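Local coordinates for protein LigF (Sphingobium sp. SYK-6, PDB 4XT0), which cleaves beta-aryl ether bonds in lignin as a stereospecific, glutathione-binding beta-etherase of the glutathione S-transferase superfamily, at residues L88-W102 / L188-N200. Residues are numbered along the deposited sequence; the frame is centred on the assembly and turned at random.
Sequences LRPADPFKRAEMRVW and LVDTGYSLADICN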
# COMPACT_ATOMS: atom_id res chain seq x y z
N LEU A 88 -20.08 -1.41 4.12
CA LEU A 88 -19.02 -2.05 3.32
C LEU A 88 -17.75 -2.34 4.12
O LEU A 88 -16.75 -2.77 3.56
CB LEU A 88 -18.68 -1.19 2.09
CG LEU A 88 -19.86 -0.93 1.13
CD1 LEU A 88 -19.52 0.10 0.04
CD2 LEU A 88 -20.32 -2.23 0.51
N ARG A 89 -17.78 -2.12 5.43
CA ARG A 89 -16.70 -2.62 6.30
C ARG A 89 -17.31 -3.45 7.40
O ARG A 89 -18.34 -3.07 7.95
CB ARG A 89 -15.87 -1.49 6.92
CG ARG A 89 -15.14 -0.57 5.96
CD ARG A 89 -14.18 0.37 6.75
NE ARG A 89 -14.92 1.25 7.65
CZ ARG A 89 -14.60 2.51 7.93
NH1 ARG A 89 -13.54 3.10 7.38
NH2 ARG A 89 -15.37 3.21 8.76
N PRO A 90 -16.68 -4.59 7.75
CA PRO A 90 -17.15 -5.39 8.89
C PRO A 90 -17.22 -4.55 10.17
O PRO A 90 -16.35 -3.70 10.37
CB PRO A 90 -16.07 -6.48 9.05
CG PRO A 90 -15.36 -6.53 7.72
CD PRO A 90 -15.45 -5.12 7.14
N ALA A 91 -18.22 -4.79 11.01
CA ALA A 91 -18.26 -4.13 12.32
C ALA A 91 -17.21 -4.73 13.27
O ALA A 91 -16.65 -4.05 14.13
CB ALA A 91 -19.67 -4.24 12.93
N ASP A 92 -16.96 -6.03 13.11
CA ASP A 92 -15.94 -6.73 13.87
C ASP A 92 -14.55 -6.21 13.48
O ASP A 92 -14.13 -6.35 12.33
CB ASP A 92 -16.10 -8.24 13.61
CG ASP A 92 -15.15 -9.10 14.44
OD1 ASP A 92 -13.97 -8.71 14.61
OD2 ASP A 92 -15.60 -10.18 14.90
N PRO A 93 -13.80 -5.62 14.43
CA PRO A 93 -12.48 -5.07 14.07
C PRO A 93 -11.45 -6.08 13.57
O PRO A 93 -10.56 -5.70 12.80
CB PRO A 93 -11.99 -4.41 15.37
CG PRO A 93 -12.87 -4.93 16.44
CD PRO A 93 -14.17 -5.36 15.83
N PHE A 94 -11.52 -7.33 14.02
CA PHE A 94 -10.60 -8.33 13.50
C PHE A 94 -10.89 -8.61 12.02
O PHE A 94 -9.96 -8.76 11.21
CB PHE A 94 -10.68 -9.63 14.31
CG PHE A 94 -9.81 -10.74 13.75
CD1 PHE A 94 -8.43 -10.67 13.85
CD2 PHE A 94 -10.38 -11.86 13.15
CE1 PHE A 94 -7.62 -11.69 13.33
CE2 PHE A 94 -9.58 -12.88 12.64
CZ PHE A 94 -8.19 -12.79 12.73
N LYS A 95 -12.17 -8.62 11.65
CA LYS A 95 -12.57 -8.84 10.26
C LYS A 95 -12.26 -7.60 9.41
O LYS A 95 -11.89 -7.73 8.25
CB LYS A 95 -14.05 -9.22 10.16
CG LYS A 95 -14.38 -10.54 10.86
CD LYS A 95 -13.67 -11.71 10.18
CE LYS A 95 -13.94 -13.03 10.92
NZ LYS A 95 -13.35 -14.16 10.18
N ARG A 96 -12.41 -6.42 10.00
CA ARG A 96 -12.05 -5.18 9.31
C ARG A 96 -10.54 -5.13 9.06
O ARG A 96 -10.10 -4.62 8.03
CB ARG A 96 -12.51 -3.93 10.10
CG ARG A 96 -12.34 -2.62 9.33
CD ARG A 96 -12.83 -1.38 10.10
NE ARG A 96 -14.28 -1.39 10.30
CZ ARG A 96 -14.99 -0.36 10.76
NH1 ARG A 96 -14.40 0.78 11.08
NH2 ARG A 96 -16.29 -0.49 10.91
N ALA A 97 -9.74 -5.67 9.99
CA ALA A 97 -8.30 -5.80 9.77
C ALA A 97 -7.98 -6.71 8.59
O ALA A 97 -7.14 -6.40 7.73
CB ALA A 97 -7.59 -6.32 11.04
N GLU A 98 -8.65 -7.86 8.55
CA GLU A 98 -8.46 -8.80 7.45
C GLU A 98 -8.84 -8.15 6.11
O GLU A 98 -8.16 -8.35 5.10
CB GLU A 98 -9.31 -10.04 7.72
CG GLU A 98 -9.13 -11.16 6.75
CD GLU A 98 -9.83 -12.42 7.22
OE1 GLU A 98 -9.87 -12.66 8.45
OE2 GLU A 98 -10.35 -13.16 6.35
N MET A 99 -9.91 -7.36 6.12
CA MET A 99 -10.33 -6.57 4.96
C MET A 99 -9.19 -5.65 4.45
O MET A 99 -8.92 -5.61 3.24
CB MET A 99 -11.57 -5.73 5.32
CG MET A 99 -12.21 -4.96 4.15
SD MET A 99 -13.14 -3.47 4.66
CE MET A 99 -11.82 -2.42 5.24
N ARG A 100 -8.54 -4.94 5.36
CA ARG A 100 -7.46 -4.01 5.00
C ARG A 100 -6.25 -4.74 4.47
O ARG A 100 -5.53 -4.19 3.64
CB ARG A 100 -7.04 -3.13 6.19
CG ARG A 100 -8.14 -2.20 6.67
CD ARG A 100 -7.64 -1.08 7.63
NE ARG A 100 -8.75 -0.13 7.75
CZ ARG A 100 -9.44 0.10 8.86
NH1 ARG A 100 -9.10 -0.50 10.00
NH2 ARG A 100 -10.46 0.95 8.83
N VAL A 101 -6.00 -5.96 4.95
CA VAL A 101 -4.90 -6.76 4.40
C VAL A 101 -5.18 -6.97 2.90
O VAL A 101 -4.27 -6.85 2.08
CB VAL A 101 -4.73 -8.12 5.13
CG1 VAL A 101 -3.70 -9.00 4.40
CG2 VAL A 101 -4.28 -7.89 6.58
N TRP A 102 -6.43 -7.26 2.55
CA TRP A 102 -6.81 -7.41 1.13
C TRP A 102 -6.69 -6.12 0.35
O TRP A 102 -6.26 -6.14 -0.81
CB TRP A 102 -8.25 -7.94 0.98
CG TRP A 102 -8.36 -9.42 1.16
CD1 TRP A 102 -8.93 -10.07 2.20
CD2 TRP A 102 -7.89 -10.42 0.26
NE1 TRP A 102 -8.85 -11.43 2.02
CE2 TRP A 102 -8.21 -11.68 0.84
CE3 TRP A 102 -7.23 -10.40 -0.97
CZ2 TRP A 102 -7.89 -12.89 0.22
CZ3 TRP A 102 -6.92 -11.61 -1.59
CH2 TRP A 102 -7.25 -12.84 -0.99
N LEU A 188 -14.25 -12.23 -0.03
CA LEU A 188 -12.88 -12.35 0.45
C LEU A 188 -12.79 -12.44 1.99
O LEU A 188 -11.99 -13.22 2.51
CB LEU A 188 -12.02 -11.21 -0.09
CG LEU A 188 -11.79 -11.34 -1.60
CD1 LEU A 188 -11.16 -10.09 -2.19
CD2 LEU A 188 -10.95 -12.58 -1.92
N VAL A 189 -13.63 -11.69 2.70
CA VAL A 189 -13.74 -11.82 4.18
C VAL A 189 -15.08 -12.49 4.50
O VAL A 189 -16.11 -12.12 3.93
CB VAL A 189 -13.66 -10.43 4.88
CG1 VAL A 189 -13.60 -10.58 6.42
CG2 VAL A 189 -12.44 -9.64 4.34
N ASP A 190 -15.08 -13.46 5.41
CA ASP A 190 -16.23 -14.35 5.53
C ASP A 190 -17.44 -13.70 6.21
O ASP A 190 -18.49 -14.32 6.33
CB ASP A 190 -15.85 -15.67 6.25
CG ASP A 190 -15.30 -15.47 7.67
OD1 ASP A 190 -15.48 -14.39 8.28
OD2 ASP A 190 -14.71 -16.44 8.20
N THR A 191 -17.29 -12.45 6.64
CA THR A 191 -18.44 -11.67 7.13
C THR A 191 -19.27 -11.12 5.96
O THR A 191 -20.32 -10.52 6.17
CB THR A 191 -17.99 -10.49 8.01
OG1 THR A 191 -16.84 -9.87 7.43
CG2 THR A 191 -17.65 -10.98 9.42
N GLY A 192 -18.77 -11.31 4.74
CA GLY A 192 -19.53 -10.92 3.56
C GLY A 192 -18.92 -9.78 2.77
O GLY A 192 -17.81 -9.33 3.05
N TYR A 193 -19.66 -9.32 1.78
CA TYR A 193 -19.21 -8.31 0.83
C TYR A 193 -18.67 -7.06 1.50
O TYR A 193 -19.32 -6.50 2.38
CB TYR A 193 -20.38 -7.94 -0.07
CG TYR A 193 -20.11 -6.98 -1.20
CD1 TYR A 193 -19.40 -7.38 -2.32
CD2 TYR A 193 -20.64 -5.69 -1.17
CE1 TYR A 193 -19.20 -6.51 -3.39
CE2 TYR A 193 -20.45 -4.81 -2.24
CZ TYR A 193 -19.74 -5.23 -3.34
OH TYR A 193 -19.56 -4.40 -4.42
N SER A 194 -17.47 -6.63 1.09
CA SER A 194 -16.81 -5.51 1.74
C SER A 194 -15.95 -4.76 0.74
O SER A 194 -15.89 -5.13 -0.44
CB SER A 194 -15.95 -6.00 2.92
OG SER A 194 -14.72 -6.57 2.46
N LEU A 195 -15.31 -3.70 1.22
CA LEU A 195 -14.30 -2.96 0.44
C LEU A 195 -13.20 -3.90 -0.10
O LEU A 195 -12.63 -3.61 -1.15
CB LEU A 195 -13.66 -1.85 1.29
CG LEU A 195 -14.57 -0.73 1.80
CD1 LEU A 195 -13.73 0.33 2.52
CD2 LEU A 195 -15.40 -0.12 0.67
N ALA A 196 -12.91 -5.00 0.59
CA ALA A 196 -11.96 -5.99 0.06
C ALA A 196 -12.39 -6.49 -1.31
O ALA A 196 -11.58 -6.55 -2.25
CB ALA A 196 -11.79 -7.18 1.00
N ASP A 197 -13.66 -6.90 -1.41
CA ASP A 197 -14.18 -7.39 -2.68
C ASP A 197 -14.15 -6.30 -3.74
O ASP A 197 -13.72 -6.54 -4.87
CB ASP A 197 -15.60 -7.95 -2.51
CG ASP A 197 -15.65 -9.04 -1.45
OD1 ASP A 197 -15.19 -10.18 -1.74
OD2 ASP A 197 -16.10 -8.75 -0.32
N ILE A 198 -14.58 -5.09 -3.38
CA ILE A 198 -14.64 -3.98 -4.32
C ILE A 198 -13.25 -3.62 -4.88
O ILE A 198 -13.06 -3.50 -6.09
CB ILE A 198 -15.29 -2.72 -3.65
CG1 ILE A 198 -16.80 -2.90 -3.52
CG2 ILE A 198 -14.98 -1.45 -4.43
CD1 ILE A 198 -17.45 -1.82 -2.62
N CYS A 199 -12.26 -3.51 -3.99
CA CYS A 199 -10.92 -3.11 -4.42
C CYS A 199 -10.29 -4.17 -5.31
O CYS A 199 -9.60 -3.85 -6.28
CB CYS A 199 -10.02 -2.83 -3.20
SG CYS A 199 -10.51 -1.34 -2.23
N ASN A 200 -10.52 -5.44 -4.99
CA ASN A 200 -9.98 -6.52 -5.81
C ASN A 200 -10.74 -6.67 -7.12
O ASN A 200 -10.14 -6.97 -8.16
CB ASN A 200 -9.98 -7.84 -5.03
CG ASN A 200 -8.79 -7.97 -4.11
OD1 ASN A 200 -7.72 -8.40 -4.54
ND2 ASN A 200 -8.97 -7.57 -2.85
O HOH W 1 -9.91 -13.48 3.78
O HOH W 2 -12.51 -14.48 6.24
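Leu188 lays CD2 over one face of the Trp102 indole, 3.8 Å from the centroid of the six-membered ring and 15° off its normal, a CH-pi contact. At the ring edge, in plane, a water accepts from NE1 of Trp102 and donates to Glu98 OE2 and Leu188 O, tying indole, carboxylate and loop carbonyl together. Ala196 CB and Val189 CG2 come at the indole obliquely; so does Asn200, whose ND2 donates almost straight to Ala196 O, 2.9 Å away. With an alanine at Trp102, the face that carries Leu188 CD2 is lost, which would probably leave a gap there and the bridging water without its NE1 donor.

One helical turn before Trp102, Met99 runs CG anti to the backbone N (chi1 -174°), which brings CG to 3.4 Å from Ser194 OG. Its SD rests against Leu195 CB. Lys95 bends at chi2, passes its CG along Thr191 CG2 and ends in a salt bridge, NZ to Asp190 OD1 2.9 Å, on the syn side but well out of the carboxylate plane. Leu88 O takes the N-H of Leu195 in the carbonyl plane at 2.9 Å, and the Leu88 side chain fits between Tyr193, Leu195 and Ile198. Ser194 and Asp197 form a capping box that starts helix 195-204.

This helix runs nearly parallel to 93-121, the axes of 93-102 and 195-200 approaching to 8.6 Å at 8°, inside the all-helical C-terminal domain of the GST fold. Helix 161-182 packs on Trp102 through Leu178, helix 15-26 of the thioredoxin-like domain meets Leu88 and Leu195, and Arg89 reaches Glu75 and Asp79, while Phe94 and Ala97 pack on Val66 and Val72 of the second subunit.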